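Local coordinates for protein aryl acylamidase (bacterium CSBL00001, PDB 4YJ6) that probably hydrolyses the amide bond of aryl acylamides, as a member of the amidase signature family of enzymes, at residues P202-F216 / M238-L252. Residues are numbered along the deposited sequence; the frame is centred on the assembly and turned at random.
Sequences PSIGRVPFKSRPNAF and MNVLHGFDRRDPASL
The selenomethionine M238 bends about CB-CG and CG-SE, bringing CE against V207 CG2, a tight 3.5 Å, and onto the ring of P202. One turn on, L241 lays CB beside the two methyls of V207, and P226 of strand 223-228 also touches both M238 and L241. H242 is the first residue past helix 231-241. Its CG sits between backbone N and carbonyl carbon (chi1 88°), which carries the ring to where ND1 can donate to M238 O; the backbone N of H242 reaches the same oxygen from the opposite face of that carbonyl. H242 lies alongside R206, its CB against CG and CD of the arginine, whose guanidinium goes on to a salt bridge with D467. G243 N, now outside the helix, donates to R206 O at 2.9 Å, nearly in line with the carbonyl. P208 CG meets D245 CB at 3.8 Å, the two side chains crossing at about a right angle, while a water links D245 OD2 to K210 NZ. R247 offers its carbonyl O to R212 NH2 at 2.8 Å, in the planes of both carbonyl and guanidinium. D248, buried, joins the loops: OD2 takes F209 N at 2.8 Å from above the carboxylate plane and also a water held by V207 O, whereas OD1 accepts from A250 N. P249 CB meets F216 CZ obliquely, and A250 CB rests on I204 CG1 at 3.8 Å. L252 N donates a hydrogen bond to G205 O (3.0 Å), while L252 CD1 lies over one face of the R206 guanidinium. Two consecutive type I turns sharing D248, with Asx turns at D245 and D248, shape the loop after helix 231-241, which packs with bridging waters against the connection between strands 198-201 and 223-228 of the amidase signature fold.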
# COMPACT_ATOMS: atom_id res chain seq x y z
N PRO A 202 4.92 5.77 -4.66
CA PRO A 202 5.55 6.79 -5.51
C PRO A 202 6.45 7.75 -4.74
O PRO A 202 6.36 7.85 -3.50
CB PRO A 202 4.33 7.60 -6.08
CG PRO A 202 3.11 6.92 -5.60
CD PRO A 202 3.48 6.02 -4.44
N SER A 203 7.27 8.50 -5.48
CA SER A 203 8.07 9.56 -4.88
C SER A 203 7.18 10.53 -4.14
O SER A 203 6.07 10.80 -4.60
CB SER A 203 8.77 10.36 -6.00
OG SER A 203 9.70 9.54 -6.69
N ILE A 204 7.68 11.16 -3.07
CA ILE A 204 6.86 12.20 -2.44
C ILE A 204 6.56 13.30 -3.50
O ILE A 204 7.42 13.74 -4.27
CB ILE A 204 7.52 12.75 -1.12
CG1 ILE A 204 6.59 13.79 -0.45
CG2 ILE A 204 8.91 13.40 -1.42
CD1 ILE A 204 5.20 13.20 0.08
N GLY A 205 5.30 13.76 -3.50
CA GLY A 205 4.85 14.77 -4.46
C GLY A 205 4.40 14.25 -5.81
O GLY A 205 3.88 15.03 -6.60
N ARG A 206 4.63 12.98 -6.10
CA ARG A 206 4.27 12.40 -7.39
C ARG A 206 2.75 12.23 -7.52
O ARG A 206 2.17 12.59 -8.53
CB ARG A 206 4.98 11.03 -7.56
CG ARG A 206 4.72 10.36 -8.92
CD ARG A 206 5.34 11.17 -10.07
NE ARG A 206 6.79 11.11 -9.97
CZ ARG A 206 7.63 12.07 -10.39
NH1 ARG A 206 7.19 13.20 -10.92
NH2 ARG A 206 8.95 11.87 -10.29
N VAL A 207 2.12 11.67 -6.49
CA VAL A 207 0.64 11.56 -6.43
C VAL A 207 0.15 12.49 -5.32
O VAL A 207 0.70 12.49 -4.20
CB VAL A 207 0.25 10.09 -6.07
CG1 VAL A 207 -1.29 9.91 -5.88
CG2 VAL A 207 0.77 9.15 -7.14
N PRO A 208 -0.85 13.31 -5.59
CA PRO A 208 -1.29 14.26 -4.55
C PRO A 208 -1.72 13.53 -3.28
O PRO A 208 -2.30 12.44 -3.36
CB PRO A 208 -2.54 14.95 -5.18
CG PRO A 208 -2.43 14.72 -6.67
CD PRO A 208 -1.61 13.44 -6.86
N PHE A 209 -1.42 14.11 -2.12
CA PHE A 209 -1.96 13.60 -0.87
C PHE A 209 -2.59 14.78 -0.14
O PHE A 209 -1.92 15.79 0.04
CB PHE A 209 -0.85 13.00 0.02
CG PHE A 209 -1.41 12.13 1.11
CD1 PHE A 209 -1.97 12.70 2.25
CD2 PHE A 209 -1.45 10.75 0.96
CE1 PHE A 209 -2.55 11.90 3.24
CE2 PHE A 209 -2.02 9.92 1.95
CZ PHE A 209 -2.57 10.51 3.10
N LYS A 210 -3.87 14.66 0.21
CA LYS A 210 -4.59 15.77 0.84
C LYS A 210 -4.64 15.51 2.33
O LYS A 210 -5.34 14.58 2.79
CB LYS A 210 -6.01 15.88 0.24
CG LYS A 210 -6.82 17.00 0.89
CD LYS A 210 -8.22 17.24 0.28
CE LYS A 210 -8.15 17.62 -1.20
NZ LYS A 210 -7.42 18.92 -1.51
N SER A 211 -3.88 16.31 3.07
CA SER A 211 -3.91 16.29 4.53
C SER A 211 -4.54 17.60 5.00
O SER A 211 -3.92 18.65 4.86
CB SER A 211 -2.50 16.17 5.09
OG SER A 211 -1.98 14.88 4.82
N ARG A 212 -5.75 17.54 5.54
CA ARG A 212 -6.39 18.74 6.11
C ARG A 212 -7.05 18.30 7.42
O ARG A 212 -7.49 17.15 7.52
CB ARG A 212 -7.44 19.32 5.16
CG ARG A 212 -6.86 19.99 3.88
CD ARG A 212 -5.89 21.11 4.24
NE ARG A 212 -5.47 21.81 3.03
CZ ARG A 212 -4.60 21.31 2.16
NH1 ARG A 212 -4.04 20.11 2.36
NH2 ARG A 212 -4.29 22.02 1.08
N PRO A 213 -7.17 19.21 8.40
CA PRO A 213 -6.91 20.64 8.28
C PRO A 213 -5.46 21.06 8.35
O PRO A 213 -5.20 22.25 8.12
CB PRO A 213 -7.66 21.23 9.49
CG PRO A 213 -7.69 20.12 10.49
CD PRO A 213 -7.75 18.85 9.71
N ASN A 214 -4.53 20.15 8.64
CA ASN A 214 -3.14 20.55 8.75
C ASN A 214 -2.28 19.94 7.63
O ASN A 214 -1.96 18.76 7.67
CB ASN A 214 -2.58 20.17 10.12
CG ASN A 214 -1.18 20.68 10.32
OD1 ASN A 214 -0.64 21.39 9.47
ND2 ASN A 214 -0.57 20.32 11.44
N ALA A 215 -1.90 20.75 6.63
CA ALA A 215 -1.06 20.26 5.52
C ALA A 215 0.42 20.19 5.88
O ALA A 215 1.23 19.64 5.13
CB ALA A 215 -1.25 21.16 4.28
N PHE A 216 0.77 20.81 7.00
CA PHE A 216 2.14 20.90 7.45
C PHE A 216 2.30 20.10 8.75
O PHE A 216 3.00 20.49 9.66
CB PHE A 216 2.53 22.39 7.60
CG PHE A 216 2.57 23.12 6.28
CD1 PHE A 216 3.69 23.03 5.47
CD2 PHE A 216 1.47 23.85 5.82
CE1 PHE A 216 3.73 23.67 4.23
CE2 PHE A 216 1.49 24.50 4.58
CZ PHE A 216 2.62 24.40 3.77
N MSE A 238 -0.64 4.45 -12.33
CA MSE A 238 0.17 5.61 -11.99
C MSE A 238 0.01 6.72 -13.01
O MSE A 238 0.09 7.88 -12.66
CB MSE A 238 1.66 5.22 -11.90
CG MSE A 238 1.97 4.43 -10.65
SE MSE A 238 1.48 5.42 -9.06
CE MSE A 238 2.52 7.07 -9.28
N ASN A 239 -0.19 6.38 -14.28
CA ASN A 239 -0.47 7.43 -15.26
C ASN A 239 -1.72 8.23 -14.92
O ASN A 239 -1.78 9.41 -15.21
CB ASN A 239 -0.59 6.84 -16.67
CG ASN A 239 0.76 6.72 -17.35
OD1 ASN A 239 1.77 7.19 -16.84
ND2 ASN A 239 0.76 6.15 -18.54
N VAL A 240 -2.69 7.57 -14.29
CA VAL A 240 -3.87 8.26 -13.82
C VAL A 240 -3.63 9.00 -12.51
O VAL A 240 -4.07 10.13 -12.35
CB VAL A 240 -5.04 7.24 -13.66
CG1 VAL A 240 -6.30 7.87 -12.89
CG2 VAL A 240 -5.48 6.75 -15.05
N LEU A 241 -2.94 8.37 -11.57
CA LEU A 241 -2.86 8.88 -10.19
C LEU A 241 -1.90 10.04 -10.08
O LEU A 241 -2.16 10.97 -9.30
CB LEU A 241 -2.38 7.77 -9.23
CG LEU A 241 -3.46 6.68 -8.97
CD1 LEU A 241 -2.82 5.51 -8.23
CD2 LEU A 241 -4.64 7.26 -8.16
N HIS A 242 -0.78 10.01 -10.79
CA HIS A 242 0.23 11.06 -10.57
C HIS A 242 -0.22 12.39 -11.17
O HIS A 242 -1.12 12.44 -12.04
CB HIS A 242 1.62 10.65 -11.12
CG HIS A 242 1.83 11.02 -12.56
ND1 HIS A 242 1.24 10.32 -13.59
CD2 HIS A 242 2.59 11.98 -13.13
CE1 HIS A 242 1.61 10.85 -14.75
NE2 HIS A 242 2.43 11.86 -14.49
N GLY A 243 0.40 13.47 -10.70
CA GLY A 243 0.26 14.77 -11.34
C GLY A 243 0.07 15.92 -10.37
O GLY A 243 -0.31 15.75 -9.22
N PHE A 244 0.36 17.11 -10.86
CA PHE A 244 0.35 18.33 -10.06
C PHE A 244 -1.02 18.60 -9.41
O PHE A 244 -2.07 18.45 -10.04
CB PHE A 244 0.72 19.51 -10.98
CG PHE A 244 0.73 20.83 -10.29
CD1 PHE A 244 1.69 21.10 -9.32
CD2 PHE A 244 -0.21 21.81 -10.61
CE1 PHE A 244 1.70 22.34 -8.69
CE2 PHE A 244 -0.20 23.06 -9.97
CZ PHE A 244 0.76 23.33 -9.03
N ASP A 245 -0.98 19.01 -8.14
CA ASP A 245 -2.15 19.57 -7.48
C ASP A 245 -1.61 20.62 -6.51
O ASP A 245 -0.88 20.25 -5.57
CB ASP A 245 -2.89 18.47 -6.71
CG ASP A 245 -4.13 18.97 -6.01
OD1 ASP A 245 -4.23 20.18 -5.74
OD2 ASP A 245 -5.02 18.15 -5.74
N ARG A 246 -1.94 21.90 -6.76
CA ARG A 246 -1.37 22.96 -5.95
C ARG A 246 -1.71 22.82 -4.47
O ARG A 246 -1.00 23.36 -3.63
CB ARG A 246 -1.80 24.34 -6.51
CG ARG A 246 -3.35 24.64 -6.41
CD ARG A 246 -3.64 26.07 -6.93
NE ARG A 246 -3.17 26.17 -8.32
CZ ARG A 246 -3.85 25.81 -9.39
NH1 ARG A 246 -5.12 25.42 -9.31
NH2 ARG A 246 -3.27 25.86 -10.59
N ARG A 247 -2.77 22.07 -4.14
CA ARG A 247 -3.14 21.88 -2.74
C ARG A 247 -2.32 20.88 -1.94
O ARG A 247 -2.51 20.74 -0.73
CB ARG A 247 -4.65 21.62 -2.63
CG ARG A 247 -5.42 22.96 -2.83
CD ARG A 247 -6.89 22.86 -2.59
NE ARG A 247 -7.47 24.20 -2.63
CZ ARG A 247 -7.60 24.92 -3.72
NH1 ARG A 247 -7.22 24.38 -4.91
NH2 ARG A 247 -8.16 26.14 -3.63
N ASP A 248 -1.35 20.20 -2.57
CA ASP A 248 -0.45 19.33 -1.82
C ASP A 248 0.89 20.04 -1.82
O ASP A 248 1.46 20.31 -2.86
CB ASP A 248 -0.37 17.95 -2.50
CG ASP A 248 0.70 17.06 -1.89
OD1 ASP A 248 1.53 17.54 -1.09
OD2 ASP A 248 0.75 15.87 -2.27
N PRO A 249 1.35 20.45 -0.65
CA PRO A 249 2.54 21.32 -0.64
C PRO A 249 3.84 20.60 -1.03
O PRO A 249 4.87 21.25 -1.05
CB PRO A 249 2.64 21.76 0.83
CG PRO A 249 1.93 20.68 1.62
CD PRO A 249 0.79 20.22 0.70
N ALA A 250 3.80 19.30 -1.28
CA ALA A 250 4.96 18.63 -1.86
C ALA A 250 4.81 18.40 -3.36
O ALA A 250 5.70 17.83 -3.97
CB ALA A 250 5.18 17.29 -1.15
N SER A 251 3.68 18.81 -3.94
CA SER A 251 3.34 18.36 -5.29
C SER A 251 4.38 18.75 -6.32
O SER A 251 4.85 19.90 -6.36
CB SER A 251 1.99 18.98 -5.72
OG SER A 251 1.60 18.41 -6.96
N LEU A 252 4.70 17.80 -7.22
CA LEU A 252 5.61 18.05 -8.32
C LEU A 252 4.87 18.44 -9.59
O LEU A 252 3.91 17.79 -9.97
CB LEU A 252 6.37 16.73 -8.63
CG LEU A 252 7.09 16.17 -7.40
CD1 LEU A 252 7.67 14.79 -7.75
CD2 LEU A 252 8.22 17.08 -6.92
O HOH W 1 1.04 15.82 -6.74
O HOH W 2 2.56 13.88 -2.59
O HOH W 3 2.86 15.32 -9.40
O HOH W 4 -4.44 18.42 -0.93
O HOH W 5 -7.08 19.43 -4.36